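PDB 6HBE: copper-containing nitrite reductase from Thermus scotoductus, which probably reduces nitrite to nitric oxide with electrons from a cytochrome c, working as a copper-containing homotrimer in denitrification. Local coordinates for residues Gly52-Val57 with Glu291-Gly296; Val110-Cys115 with Tyr203-Gly208; Met133-Pro138 with Lys155-Gln160; Gln160-Ala165 with Pro209-Thr214. One frame throughout, in Å; residues are numbered along the deposited sequence.

Contact 1: Gly52-Val57 with Glu291-Gly296; sequences GPMLVV and EVRAEG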
loop_
_atom_site.group_PDB
_atom_site.type_symbol
_atom_site.label_atom_id
_atom_site.label_comp_id
_atom_site.label_asym_id
_atom_site.label_seq_id
_atom_site.Cartn_x
_atom_site.Cartn_y
_atom_site.Cartn_z
ATOM N N GLY C 52 1.114 11.732 -21.719
ATOM C CA GLY C 52 0.964 12.733 -22.760
ATOM C C GLY C 52 2.282 13.219 -23.385
ATOM O O GLY C 52 3.347 12.669 -23.091
ATOM N N PRO C 53 2.213 14.240 -24.248
ATOM C CA PRO C 53 3.392 14.829 -24.875
ATOM C C PRO C 53 4.478 15.181 -23.881
ATOM O O PRO C 53 4.177 15.749 -22.850
ATOM C CB PRO C 53 2.827 16.118 -25.520
ATOM C CG PRO C 53 1.445 15.721 -25.878
ATOM C CD PRO C 53 0.991 14.963 -24.656
ATOM N N MET C 54 5.709 14.817 -24.179
ATOM C CA MET C 54 6.855 15.144 -23.334
ATOM C C MET C 54 7.419 16.475 -23.763
ATOM O O MET C 54 7.719 16.647 -24.955
ATOM C CB MET C 54 7.941 14.050 -23.448
ATOM C CG MET C 54 9.169 14.329 -22.579
ATOM S SD MET C 54 10.485 13.084 -22.734
ATOM C CE MET C 54 11.235 13.567 -24.293
ATOM N N LEU C 55 7.600 17.399 -22.805
ATOM C CA LEU C 55 8.135 18.742 -23.054
ATOM C C LEU C 55 9.525 18.857 -22.492
ATOM O O LEU C 55 9.763 18.438 -21.358
ATOM C CB LEU C 55 7.231 19.801 -22.398
ATOM C CG LEU C 55 5.722 19.545 -22.419
ATOM C CD1 LEU C 55 4.966 20.681 -21.706
ATOM C CD2 LEU C 55 5.178 19.330 -23.822
ATOM N N VAL C 56 10.473 19.387 -23.273
ATOM C CA VAL C 56 11.847 19.572 -22.813
ATOM C C VAL C 56 12.282 21.005 -23.106
ATOM O O VAL C 56 12.187 21.460 -24.252
ATOM C CB VAL C 56 12.826 18.600 -23.520
ATOM C CG1 VAL C 56 14.256 18.833 -23.046
ATOM C CG2 VAL C 56 12.406 17.156 -23.284
ATOM N N VAL C 57 12.761 21.693 -22.074
ATOM C CA VAL C 57 13.274 23.054 -22.174
ATOM C C VAL C 57 14.582 23.159 -21.426
ATOM O O VAL C 57 15.019 22.194 -20.773
ATOM C CB VAL C 57 12.259 24.107 -21.651
ATOM C CG1 VAL C 57 10.895 23.911 -22.312
ATOM C CG2 VAL C 57 12.137 24.070 -20.123
ATOM N N GLU C 291 16.182 8.940 -29.289
ATOM C CA GLU C 291 15.888 8.971 -27.852
ATOM C C GLU C 291 14.517 8.385 -27.503
ATOM O O GLU C 291 13.531 8.552 -28.232
ATOM C CB GLU C 291 16.056 10.377 -27.286
ATOM C CG GLU C 291 15.074 11.398 -27.806
ATOM C CD GLU C 291 15.236 12.780 -27.184
ATOM O OE1 GLU C 291 16.344 13.120 -26.725
ATOM O OE2 GLU C 291 14.223 13.507 -27.152
ATOM N N VAL C 292 14.454 7.710 -26.366
ATOM C CA VAL C 292 13.214 7.076 -25.897
ATOM C C VAL C 292 12.432 8.176 -25.177
ATOM O O VAL C 292 12.892 8.687 -24.149
ATOM C CB VAL C 292 13.505 5.882 -24.976
ATOM C CG1 VAL C 292 12.212 5.305 -24.369
ATOM C CG2 VAL C 292 14.220 4.793 -25.772
ATOM N N ARG C 293 11.304 8.571 -25.759
ATOM C CA ARG C 293 10.437 9.624 -25.206
ATOM C C ARG C 293 9.413 9.039 -24.195
ATOM O O ARG C 293 8.868 7.911 -24.373
ATOM C CB ARG C 293 9.684 10.343 -26.345
ATOM C CG ARG C 293 10.584 10.946 -27.429
ATOM C CD ARG C 293 9.795 11.470 -28.630
ATOM N NE ARG C 293 8.954 12.589 -28.229
ATOM C CZ ARG C 293 9.366 13.825 -27.948
ATOM N NH1 ARG C 293 10.624 14.201 -28.107
ATOM N NH2 ARG C 293 8.464 14.723 -27.548
ATOM N N ALA C 294 9.049 9.852 -23.212
ATOM C CA ALA C 294 8.141 9.407 -22.148
ATOM C C ALA C 294 6.702 9.666 -22.549
ATOM O O ALA C 294 6.001 10.466 -21.901
ATOM C CB ALA C 294 8.482 10.095 -20.859
ATOM N N GLU C 295 6.245 8.925 -23.570
ATOM C CA GLU C 295 4.968 9.173 -24.253
ATOM C C GLU C 295 4.327 7.839 -24.550
ATOM O O GLU C 295 5.017 6.879 -24.959
ATOM C CB GLU C 295 5.184 9.941 -25.573
ATOM C CG GLU C 295 5.685 11.369 -25.392
ATOM C CD GLU C 295 6.062 12.105 -26.677
ATOM O OE1 GLU C 295 6.293 11.456 -27.730
ATOM O OE2 GLU C 295 6.235 13.362 -26.618
ATOM N N GLY C 296 3.032 7.759 -24.319
ATOM C CA GLY C 296 2.232 6.570 -24.652
ATOM C C GLY C 296 2.091 6.340 -26.155
ATOM O O GLY C 296 2.386 7.219 -26.953
HETATM O O HOH W 1 5.220 13.047 -21.101
#

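Contact 2: Val110-Cys115 with Tyr203-Gly208; sequences VFMYHC and YFLNVG. With CU (copper (II) ion), chain M; CU (copper (II) ion), chain N.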
loop_
_atom_site.group_PDB
_atom_site.type_symbol
_atom_site.label_atom_id
_atom_site.label_comp_id
_atom_site.label_asym_id
_atom_site.label_seq_id
_atom_site.Cartn_x
_atom_site.Cartn_y
_atom_site.Cartn_z
ATOM N N VAL C 110 13.182 17.170 -13.344
ATOM C CA VAL C 110 12.155 16.363 -14.017
ATOM C C VAL C 110 10.844 16.565 -13.257
ATOM O O VAL C 110 10.753 16.200 -12.061
ATOM C CB VAL C 110 12.556 14.869 -14.037
ATOM C CG1 VAL C 110 11.439 14.014 -14.664
ATOM C CG2 VAL C 110 13.863 14.677 -14.818
ATOM N N PHE C 111 9.846 17.144 -13.940
ATOM C CA PHE C 111 8.595 17.598 -13.329
ATOM C C PHE C 111 7.371 16.916 -13.930
ATOM O O PHE C 111 7.286 16.713 -15.146
ATOM C CB PHE C 111 8.456 19.110 -13.457
ATOM C CG PHE C 111 9.560 19.864 -12.774
ATOM C CD1 PHE C 111 9.517 20.083 -11.391
ATOM C CD2 PHE C 111 10.652 20.310 -13.490
ATOM C CE1 PHE C 111 10.548 20.738 -10.739
ATOM C CE2 PHE C 111 11.710 20.971 -12.848
ATOM C CZ PHE C 111 11.656 21.188 -11.477
ATOM N N MET C 112 6.395 16.604 -13.082
ATOM C CA MET C 112 5.078 16.128 -13.542
ATOM C C MET C 112 4.205 17.295 -14.033
ATOM O O MET C 112 4.277 18.414 -13.491
ATOM C CB MET C 112 4.345 15.420 -12.387
ATOM C CG MET C 112 3.081 14.605 -12.742
ATOM S SD MET C 112 2.523 13.699 -11.267
ATOM C CE MET C 112 0.948 13.024 -11.769
ATOM N N TYR C 113 3.342 17.019 -15.016
ATOM C CA TYR C 113 2.167 17.860 -15.286
ATOM C C TYR C 113 0.963 16.931 -15.346
ATOM O O TYR C 113 1.129 15.733 -15.594
ATOM C CB TYR C 113 2.329 18.742 -16.575
ATOM C CG TYR C 113 2.261 18.005 -17.904
ATOM C CD1 TYR C 113 1.020 17.608 -18.437
ATOM C CD2 TYR C 113 3.412 17.718 -18.641
ATOM C CE1 TYR C 113 0.937 16.952 -19.646
ATOM C CE2 TYR C 113 3.326 17.042 -19.863
ATOM C CZ TYR C 113 2.085 16.659 -20.350
ATOM O OH TYR C 113 1.926 15.962 -21.530
ATOM N N HIS C 114 -0.234 17.463 -15.094
ATOM C CA HIS C 114 -1.447 16.647 -15.029
ATOM C C HIS C 114 -2.692 17.527 -15.082
ATOM O O HIS C 114 -2.609 18.743 -14.927
ATOM C CB HIS C 114 -1.466 15.765 -13.731
ATOM C CG HIS C 114 -1.379 16.541 -12.446
ATOM N ND1 HIS C 114 -2.493 17.059 -11.818
ATOM C CD2 HIS C 114 -0.325 16.879 -11.668
ATOM C CE1 HIS C 114 -2.133 17.714 -10.730
ATOM N NE2 HIS C 114 -0.829 17.583 -10.582
ATOM N N CYS C 115 -3.845 16.921 -15.291
ATOM C CA CYS C 115 -5.079 17.681 -15.361
ATOM C C CYS C 115 -5.413 18.251 -13.974
ATOM O O CYS C 115 -5.164 17.593 -12.960
ATOM C CB CYS C 115 -6.262 16.814 -15.837
ATOM S SG CYS C 115 -7.763 17.791 -16.264
ATOM N N TYR C 203 15.948 9.793 -17.330
ATOM C CA TYR C 203 15.072 10.801 -16.719
ATOM C C TYR C 203 13.825 10.014 -16.291
ATOM O O TYR C 203 13.051 9.575 -17.152
ATOM C CB TYR C 203 14.732 11.889 -17.740
ATOM C CG TYR C 203 15.926 12.704 -18.262
ATOM C CD1 TYR C 203 16.782 12.187 -19.250
ATOM C CD2 TYR C 203 16.167 13.992 -17.802
ATOM C CE1 TYR C 203 17.854 12.931 -19.742
ATOM C CE2 TYR C 203 17.244 14.754 -18.278
ATOM C CZ TYR C 203 18.094 14.207 -19.244
ATOM O OH TYR C 203 19.159 14.932 -19.746
ATOM N N PHE C 204 13.645 9.829 -14.976
ATOM C CA PHE C 204 12.583 8.945 -14.437
ATOM C C PHE C 204 11.580 9.730 -13.601
ATOM O O PHE C 204 11.987 10.437 -12.676
ATOM C CB PHE C 204 13.212 7.854 -13.564
ATOM C CG PHE C 204 12.193 6.953 -12.881
ATOM C CD1 PHE C 204 11.296 6.230 -13.633
ATOM C CD2 PHE C 204 12.187 6.789 -11.503
ATOM C CE1 PHE C 204 10.365 5.401 -13.040
ATOM C CE2 PHE C 204 11.275 5.921 -10.900
ATOM C CZ PHE C 204 10.346 5.255 -11.679
ATOM N N LEU C 205 10.279 9.570 -13.895
ATOM C CA LEU C 205 9.212 10.168 -13.098
ATOM C C LEU C 205 8.215 9.082 -12.752
ATOM O O LEU C 205 7.663 8.429 -13.647
ATOM C CB LEU C 205 8.517 11.296 -13.890
ATOM C CG LEU C 205 7.212 11.904 -13.332
ATOM C CD1 LEU C 205 7.436 12.607 -12.029
ATOM C CD2 LEU C 205 6.537 12.849 -14.305
ATOM N N ASN C 206 7.955 8.903 -11.456
ATOM C CA ASN C 206 6.855 7.999 -11.006
ATOM C C ASN C 206 5.628 8.878 -10.834
ATOM O O ASN C 206 5.580 9.664 -9.874
ATOM C CB ASN C 206 7.164 7.284 -9.659
ATOM C CG ASN C 206 6.044 6.361 -9.206
ATOM O OD1 ASN C 206 5.131 6.016 -9.986
ATOM N ND2 ASN C 206 6.076 5.963 -7.910
ATOM N N VAL C 207 4.631 8.742 -11.698
ATOM C CA VAL C 207 3.409 9.552 -11.527
ATOM C C VAL C 207 2.436 8.911 -10.508
ATOM O O VAL C 207 1.521 9.561 -10.035
ATOM C CB VAL C 207 2.628 9.868 -12.826
ATOM C CG1 VAL C 207 3.498 10.512 -13.886
ATOM C CG2 VAL C 207 1.888 8.669 -13.368
ATOM N N GLY C 208 2.638 7.652 -10.178
ATOM C CA GLY C 208 1.712 6.957 -9.293
ATOM C C GLY C 208 0.406 6.609 -10.041
ATOM O O GLY C 208 0.472 5.993 -11.110
HETATM CU CU CU M . 0.391 18.083 -9.066
HETATM CU CU CU N . -9.295 16.441 -16.913
HETATM O O HOH W 2 -0.299 19.864 -8.685
#

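Contact 3: Met133-Pro138 with Lys155-Gln160; sequences MIVVEP and KLYIIQ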
loop_
_atom_site.group_PDB
_atom_site.type_symbol
_atom_site.label_atom_id
_atom_site.label_comp_id
_atom_site.label_asym_id
_atom_site.label_seq_id
_atom_site.Cartn_x
_atom_site.Cartn_y
_atom_site.Cartn_z
ATOM N N MET C 133 5.328 14.463 -18.577
ATOM C CA MET C 133 6.608 14.993 -18.078
ATOM C C MET C 133 7.039 16.296 -18.768
ATOM O O MET C 133 6.936 16.419 -19.998
ATOM C CB MET C 133 7.716 13.924 -18.302
ATOM C CG MET C 133 9.166 14.296 -17.941
ATOM S SD MET C 133 10.428 13.072 -18.459
ATOM C CE MET C 133 9.950 11.592 -17.538
ATOM N N ILE C 134 7.597 17.226 -17.979
ATOM C CA ILE C 134 8.355 18.368 -18.492
ATOM C C ILE C 134 9.716 18.345 -17.830
ATOM O O ILE C 134 9.809 18.253 -16.591
ATOM C CB ILE C 134 7.660 19.768 -18.359
ATOM C CG1 ILE C 134 8.627 20.906 -18.794
ATOM C CG2 ILE C 134 7.176 20.047 -16.950
ATOM C CD1 ILE C 134 7.950 22.236 -19.039
ATOM N N VAL C 135 10.757 18.364 -18.669
ATOM C CA VAL C 135 12.147 18.386 -18.256
ATOM C C VAL C 135 12.744 19.780 -18.448
ATOM O O VAL C 135 12.584 20.388 -19.531
ATOM C CB VAL C 135 13.017 17.398 -19.082
ATOM C CG1 VAL C 135 14.470 17.437 -18.641
ATOM C CG2 VAL C 135 12.472 15.974 -18.975
ATOM N N VAL C 136 13.448 20.235 -17.421
ATOM C CA VAL C 136 14.221 21.489 -17.410
ATOM C C VAL C 136 15.696 21.149 -17.252
ATOM O O VAL C 136 16.165 20.818 -16.171
ATOM C CB VAL C 136 13.749 22.459 -16.289
ATOM C CG1 VAL C 136 14.511 23.785 -16.347
ATOM C CG2 VAL C 136 12.261 22.726 -16.391
ATOM N N GLU C 137 16.436 21.209 -18.360
ATOM C CA GLU C 137 17.860 20.833 -18.364
ATOM C C GLU C 137 18.689 21.907 -17.672
ATOM O O GLU C 137 18.588 23.075 -18.065
ATOM C CB GLU C 137 18.416 20.771 -19.798
ATOM C CG GLU C 137 18.477 19.429 -20.454
ATOM C CD GLU C 137 19.183 18.306 -19.673
ATOM O OE1 GLU C 137 18.539 17.280 -19.593
ATOM O OE2 GLU C 137 20.347 18.380 -19.218
ATOM N N PRO C 138 19.543 21.524 -16.698
ATOM C CA PRO C 138 20.294 22.519 -15.939
ATOM C C PRO C 138 21.419 23.179 -16.732
ATOM O O PRO C 138 21.986 22.563 -17.643
ATOM C CB PRO C 138 20.911 21.708 -14.805
ATOM C CG PRO C 138 21.047 20.326 -15.360
ATOM C CD PRO C 138 19.850 20.148 -16.245
ATOM N N LYS C 155 19.888 9.160 -24.265
ATOM C CA LYS C 155 18.960 9.617 -23.210
ATOM C C LYS C 155 17.694 8.775 -23.262
ATOM O O LYS C 155 17.147 8.535 -24.341
ATOM C CB LYS C 155 18.619 11.087 -23.406
ATOM C CG LYS C 155 19.806 12.021 -23.184
ATOM C CD LYS C 155 19.400 13.461 -23.481
ATOM C CE LYS C 155 20.469 14.453 -23.014
ATOM N NZ LYS C 155 20.043 15.851 -23.287
ATOM N N LEU C 156 17.223 8.356 -22.084
ATOM C CA LEU C 156 16.038 7.532 -21.943
ATOM C C LEU C 156 15.109 8.289 -20.974
ATOM O O LEU C 156 15.522 8.586 -19.855
ATOM C CB LEU C 156 16.396 6.182 -21.352
ATOM C CG LEU C 156 17.418 5.314 -22.110
ATOM C CD1 LEU C 156 17.629 4.023 -21.349
ATOM C CD2 LEU C 156 16.944 4.999 -23.525
ATOM N N TYR C 157 13.901 8.600 -21.432
ATOM C CA TYR C 157 12.873 9.293 -20.631
ATOM C C TYR C 157 11.757 8.298 -20.318
ATOM O O TYR C 157 11.125 7.734 -21.249
ATOM C CB TYR C 157 12.349 10.511 -21.379
ATOM C CG TYR C 157 13.385 11.583 -21.752
ATOM C CD1 TYR C 157 14.055 11.533 -22.981
ATOM C CD2 TYR C 157 13.605 12.683 -20.956
ATOM C CE1 TYR C 157 14.947 12.520 -23.375
ATOM C CE2 TYR C 157 14.484 13.685 -21.342
ATOM C CZ TYR C 157 15.167 13.587 -22.567
ATOM O OH TYR C 157 16.063 14.557 -22.979
ATOM N N ILE C 158 11.522 8.059 -19.018
ATOM C CA ILE C 158 10.609 6.993 -18.570
ATOM C C ILE C 158 9.581 7.499 -17.527
ATOM O O ILE C 158 9.978 8.034 -16.496
ATOM C CB ILE C 158 11.418 5.847 -17.881
ATOM C CG1 ILE C 158 12.502 5.258 -18.810
ATOM C CG2 ILE C 158 10.480 4.728 -17.409
ATOM C CD1 ILE C 158 11.952 4.333 -19.868
ATOM N N ILE C 159 8.293 7.263 -17.773
ATOM C CA ILE C 159 7.241 7.434 -16.753
ATOM C C ILE C 159 6.750 6.071 -16.330
ATOM O O ILE C 159 6.513 5.217 -17.194
ATOM C CB ILE C 159 6.056 8.284 -17.268
ATOM C CG1 ILE C 159 6.441 9.771 -17.213
ATOM C CG2 ILE C 159 4.781 8.032 -16.476
ATOM C CD1 ILE C 159 5.477 10.721 -17.918
ATOM N N GLN C 160 6.626 5.884 -15.015
ATOM C CA GLN C 160 5.870 4.793 -14.433
ATOM C C GLN C 160 4.480 5.255 -14.039
ATOM O O GLN C 160 4.356 6.265 -13.364
ATOM C CB GLN C 160 6.602 4.207 -13.203
ATOM C CG GLN C 160 5.898 2.971 -12.641
ATOM C CD GLN C 160 6.633 2.349 -11.450
ATOM O OE1 GLN C 160 7.863 2.130 -11.477
ATOM N NE2 GLN C 160 5.883 2.088 -10.376
HETATM O O HOH W 3 17.200 16.713 -22.139
#

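Contact 4: Gln160-Ala165 with Pro209-Thr214; sequences QSEAYA and PNLTST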
loop_
_atom_site.group_PDB
_atom_site.type_symbol
_atom_site.label_atom_id
_atom_site.label_comp_id
_atom_site.label_asym_id
_atom_site.label_seq_id
_atom_site.Cartn_x
_atom_site.Cartn_y
_atom_site.Cartn_z
ATOM N N GLN C 160 6.626 5.884 -15.015
ATOM C CA GLN C 160 5.870 4.793 -14.433
ATOM C C GLN C 160 4.480 5.255 -14.039
ATOM O O GLN C 160 4.356 6.265 -13.364
ATOM C CB GLN C 160 6.602 4.207 -13.203
ATOM C CG GLN C 160 5.898 2.971 -12.641
ATOM C CD GLN C 160 6.633 2.349 -11.450
ATOM O OE1 GLN C 160 7.863 2.130 -11.477
ATOM N NE2 GLN C 160 5.883 2.088 -10.376
ATOM N N SER C 161 3.448 4.476 -14.369
ATOM C CA SER C 161 2.064 4.858 -14.044
ATOM C C SER C 161 1.181 3.625 -13.891
ATOM O O SER C 161 1.519 2.540 -14.380
ATOM C CB SER C 161 1.477 5.802 -15.117
ATOM O OG SER C 161 1.271 5.141 -16.363
ATOM N N GLU C 162 0.046 3.819 -13.213
ATOM C CA GLU C 162 -0.911 2.765 -12.856
ATOM C C GLU C 162 -2.206 2.907 -13.637
ATOM O O GLU C 162 -2.561 4.011 -14.033
ATOM C CB GLU C 162 -1.245 2.851 -11.335
ATOM C CG GLU C 162 -0.035 2.708 -10.404
ATOM C CD GLU C 162 -0.091 3.561 -9.139
ATOM O OE1 GLU C 162 -1.214 3.953 -8.640
ATOM O OE2 GLU C 162 1.044 3.901 -8.648
ATOM N N ALA C 163 -2.912 1.786 -13.850
ATOM C CA ALA C 163 -4.259 1.792 -14.407
ATOM C C ALA C 163 -5.195 1.086 -13.447
ATOM O O ALA C 163 -4.785 0.109 -12.825
ATOM C CB ALA C 163 -4.296 1.103 -15.765
ATOM N N TYR C 164 -6.440 1.593 -13.339
ATOM C CA TYR C 164 -7.449 1.076 -12.394
ATOM C C TYR C 164 -8.727 0.565 -13.077
ATOM O O TYR C 164 -9.227 1.198 -14.047
ATOM C CB TYR C 164 -7.780 2.157 -11.350
ATOM C CG TYR C 164 -6.622 2.371 -10.393
ATOM C CD1 TYR C 164 -5.600 3.286 -10.707
ATOM C CD2 TYR C 164 -6.514 1.636 -9.204
ATOM C CE1 TYR C 164 -4.500 3.439 -9.877
ATOM C CE2 TYR C 164 -5.407 1.785 -8.345
ATOM C CZ TYR C 164 -4.403 2.686 -8.697
ATOM O OH TYR C 164 -3.298 2.824 -7.884
ATOM N N ALA C 165 -9.259 -0.534 -12.534
ATOM C CA ALA C 165 -10.537 -1.118 -12.985
ATOM C C ALA C 165 -11.793 -0.422 -12.422
ATOM O O ALA C 165 -12.905 -0.589 -12.961
ATOM C CB ALA C 165 -10.606 -2.587 -12.635
ATOM N N PRO C 209 -0.770 7.011 -9.532
ATOM C CA PRO C 209 -0.921 7.998 -8.473
ATOM C C PRO C 209 -0.893 7.514 -7.019
ATOM O O PRO C 209 -0.899 8.387 -6.101
ATOM C CB PRO C 209 -2.309 8.626 -8.782
ATOM C CG PRO C 209 -2.607 8.230 -10.158
ATOM C CD PRO C 209 -2.059 6.837 -10.231
ATOM N N ASN C 210 -0.880 6.196 -6.772
ATOM C CA ASN C 210 -0.855 5.648 -5.394
ATOM C C ASN C 210 0.437 4.967 -4.907
ATOM O O ASN C 210 0.740 5.030 -3.725
ATOM C CB ASN C 210 -1.979 4.605 -5.244
ATOM C CG ASN C 210 -3.350 5.229 -5.068
ATOM O OD1 ASN C 210 -3.497 6.268 -4.421
ATOM N ND2 ASN C 210 -4.357 4.588 -5.611
ATOM N N LEU C 211 1.176 4.309 -5.802
ATOM C CA LEU C 211 2.227 3.346 -5.376
ATOM C C LEU C 211 3.653 3.905 -5.509
ATOM O O LEU C 211 3.925 4.759 -6.371
ATOM C CB LEU C 211 2.098 2.033 -6.123
ATOM C CG LEU C 211 0.700 1.443 -6.062
ATOM C CD1 LEU C 211 0.587 0.264 -6.967
ATOM C CD2 LEU C 211 0.251 1.116 -4.619
ATOM N N THR C 212 4.531 3.431 -4.631
ATOM C CA THR C 212 5.942 3.860 -4.626
ATOM C C THR C 212 6.703 2.921 -5.571
ATOM O O THR C 212 6.264 1.782 -5.815
ATOM C CB THR C 212 6.450 3.808 -3.162
ATOM O OG1 THR C 212 5.760 4.820 -2.395
ATOM C CG2 THR C 212 7.981 3.990 -3.027
ATOM N N SER C 213 7.833 3.398 -6.092
ATOM C CA SER C 213 8.708 2.674 -7.033
ATOM C C SER C 213 10.122 2.628 -6.489
ATOM O O SER C 213 10.554 3.566 -5.810
ATOM C CB SER C 213 8.706 3.369 -8.398
ATOM O OG SER C 213 9.478 2.663 -9.377
ATOM N N THR C 214 10.848 1.552 -6.791
ATOM C CA THR C 214 12.285 1.453 -6.530
ATOM C C THR C 214 12.937 1.007 -7.840
ATOM O O THR C 214 13.052 -0.194 -8.120
ATOM C CB THR C 214 12.658 0.513 -5.339
ATOM O OG1 THR C 214 11.904 -0.709 -5.407
ATOM C CG2 THR C 214 12.335 1.205 -3.998
HETATM O O HOH W 4 6.595 0.243 -8.222
#

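Contact 1: Gly52-Val57 with Glu291-Gly296
E291 meets M54 at the margin of the contact: its carboxylate oxygen OE2 stands 4.1 Å from CE of M54 and forms a long salt bridge with R293. Two residues on, R293 has CE of M54 over one face of its guanidinium, offset toward the rim, 3.9 Å from NH1. A bend at chi3 (65°) lets R293 grip E295 side-on with NE and NH2, one nitrogen to each oxygen; both approach from above the carboxylate plane, NH2 at 2.8 Å from OE2. A294, the centre of an inverse gamma turn, sends its N-H almost straight (170°) at the sulfur of M54, a weak hydrogen bond of 3.6 Å from N to SD, while its CB packs beside the same sulfur. M54 gets there because its chain runs fully extended as far as SD, where the methyl turns off toward the arginine. The carbonyls A294 O and G52 O are bridged by one water that donates to both. E295 closes the walk: OE2 uses its anti lone pair for M54 N, 2.9 Å away and practically linear (177°), so two donors hold this oxygen, and the arginine probably favours its charged form. CG of E295 rests 3.5 Å from G52 O. The loop 291-296, between strands 277-282 and 309-311, thus lies along the lead-in to strand 55-58, which bonds to strand 131-137 at the margin of its sheet; M54 and A294 both touch Y157 of strand 154-163, and E295 O is held by R186.

Contact 2: Val110-Cys115 with Tyr203-Gly208
Strand 110-114 and the strand through Y203-N206 belong to two different sheets and run roughly the same way, their axes 34° apart and 7.4 Å at closest approach, with apolar side chains filling the interval. V110 splits its branches: CG2 comes in at the edge of the Y203 ring, near the ring plane and 3.8 Å from CD2, while CG1, anti to the backbone N (chi1 177°), leans on CB of L205. L205 pushes its CD2 methyl across the M112 chain at about a right angle, 3.7 Å from CA and 3.9 Å from CB. Extended through all three torsions, M112 then lays its methyl CE crosswise on V207, 3.7 Å from CB. Behind the apolar row the chain enters the metal sites. H114 NE2 binds one copper at 2.0 Å, completed by a water, H80 and H267 of a neighbouring subunit; its ND1 donates to C115 O, and this bond and the copper together hold the ring's rotation. C115 SG binds a second copper at 2.1 Å with H75, H125 and Q130. Such a His-Cys pair, two consecutive residues of which the histidine binds the type 2 copper and the cysteine the type 1 copper, is the hallmark of copper nitrite reductases, here at the end of strand 109-114, whose sheet packs against the next cupredoxin domain.

Contact 3: Met133-Pro138 with Lys155-Gln160
M133 reaches from its strand into the facing one, and each part of it finds a different neighbour. CB lies 3.9 Å from CD1 of I159, a methyl that also approaches the backbone N of M133; the two side chains slide past each other in opposite directions. With CG anti to the backbone N (chi1 176°), the chain runs on to SD, which stands 4.1 Å from CD2 of Y157. This is a Met-aromatic contact of oblique approach, the sulfur 5.4 Å from the ring centroid. At chi3 the chain bends, and CE ends 3.7 Å from the carbonyl O of I158 and close to CG1 of I159. Further along, V135 crosses the tyrosine at about a right angle and touches the CD2-CE2 side of the ring with CG2. The polar end of the contact is built round one water in the plane of the Y157 ring at its edge. It donates to OE1 of E137, 2.9 Å away, accepts from NZ of K155 and lies 2.6 Å from OH of Y157. E137 and K155 therefore meet through the water, their charged atoms OE1 and NZ staying 4.2 Å apart, beyond a salt bridge. E137 OE1 also has a probable hydrogen bond with the hydroxyl of Y203, whose ring stacks on Y157. The strands themselves are 9.5 Å apart at their axes and point 140° from one another, as expected of facing sheets: a Greek-key cupredoxin domain holding strand 131-137 packs here on the sheet of the next domain.

Contact 4: Gln160-Ala165 with Pro209-Thr214
E162 holds the turn at N210 and L211 with both carboxylate oxygens. OE1 accepts the backbone N of N210 at 2.9 Å through its syn lone pair, and OE2 takes the N of L211, also at 2.9 Å, on the syn side but tilted 28° out of the carboxylate plane. A bend at chi2 (145°) turns the group to face these amides. OH of Y164 donates to the same OE1 over a very short 2.5 Å, and accepts in turn from ND2 of N210, 3.1 Å away; that amide stands nearly perpendicular to the tyrosine ring and also bonds to F170 O. Further along, S213 OG donates to OE1 of Q160 at 2.7 Å, arriving well tilted from the carbonyl plane. NE2 of Q160 donates a hydrogen bond to a water, which in turn donates to T212 O. Round these bonds the packing is close. CB of L211 lies 3.3 Å from OE2 of E162, its side chain slanting across the carboxylate. P209, which follows a cis peptide bond, sets CD at the edge of the Y164 ring, 4.2 Å from CE1, and touches F269 of a neighbouring subunit. Buried side chains of strand 154-163 and of Y164 just beyond it thus clasp the loop that leads from strand 199-208 into strand 213-217, the crossing between the two sheets of a cupredoxin beta-sandwich.

How the contacts relate
Contacts 1, 2 and 3 cluster where the first cupredoxin domain meets the second. The centres of contact 1 and contact 3 lie about 7 Å apart, those of contact 2 and contact 3 about 8 Å, and those of contact 1 and contact 2 about 11 Å. Y157 is a common piece, touched by M54 and M133; L55 O bonds to V135 N between contacts 1 and 3, and Y113 OH to P53 O between contacts 1 and 2. Contact 4 continues along strand 154-163, sharing Q160 with contact 3, and joins contact 2 through V207 N and Q160 O. Only contact 2 holds copper ligands; the side chains of P209 and M133 are about 10 and 13 Å from a copper.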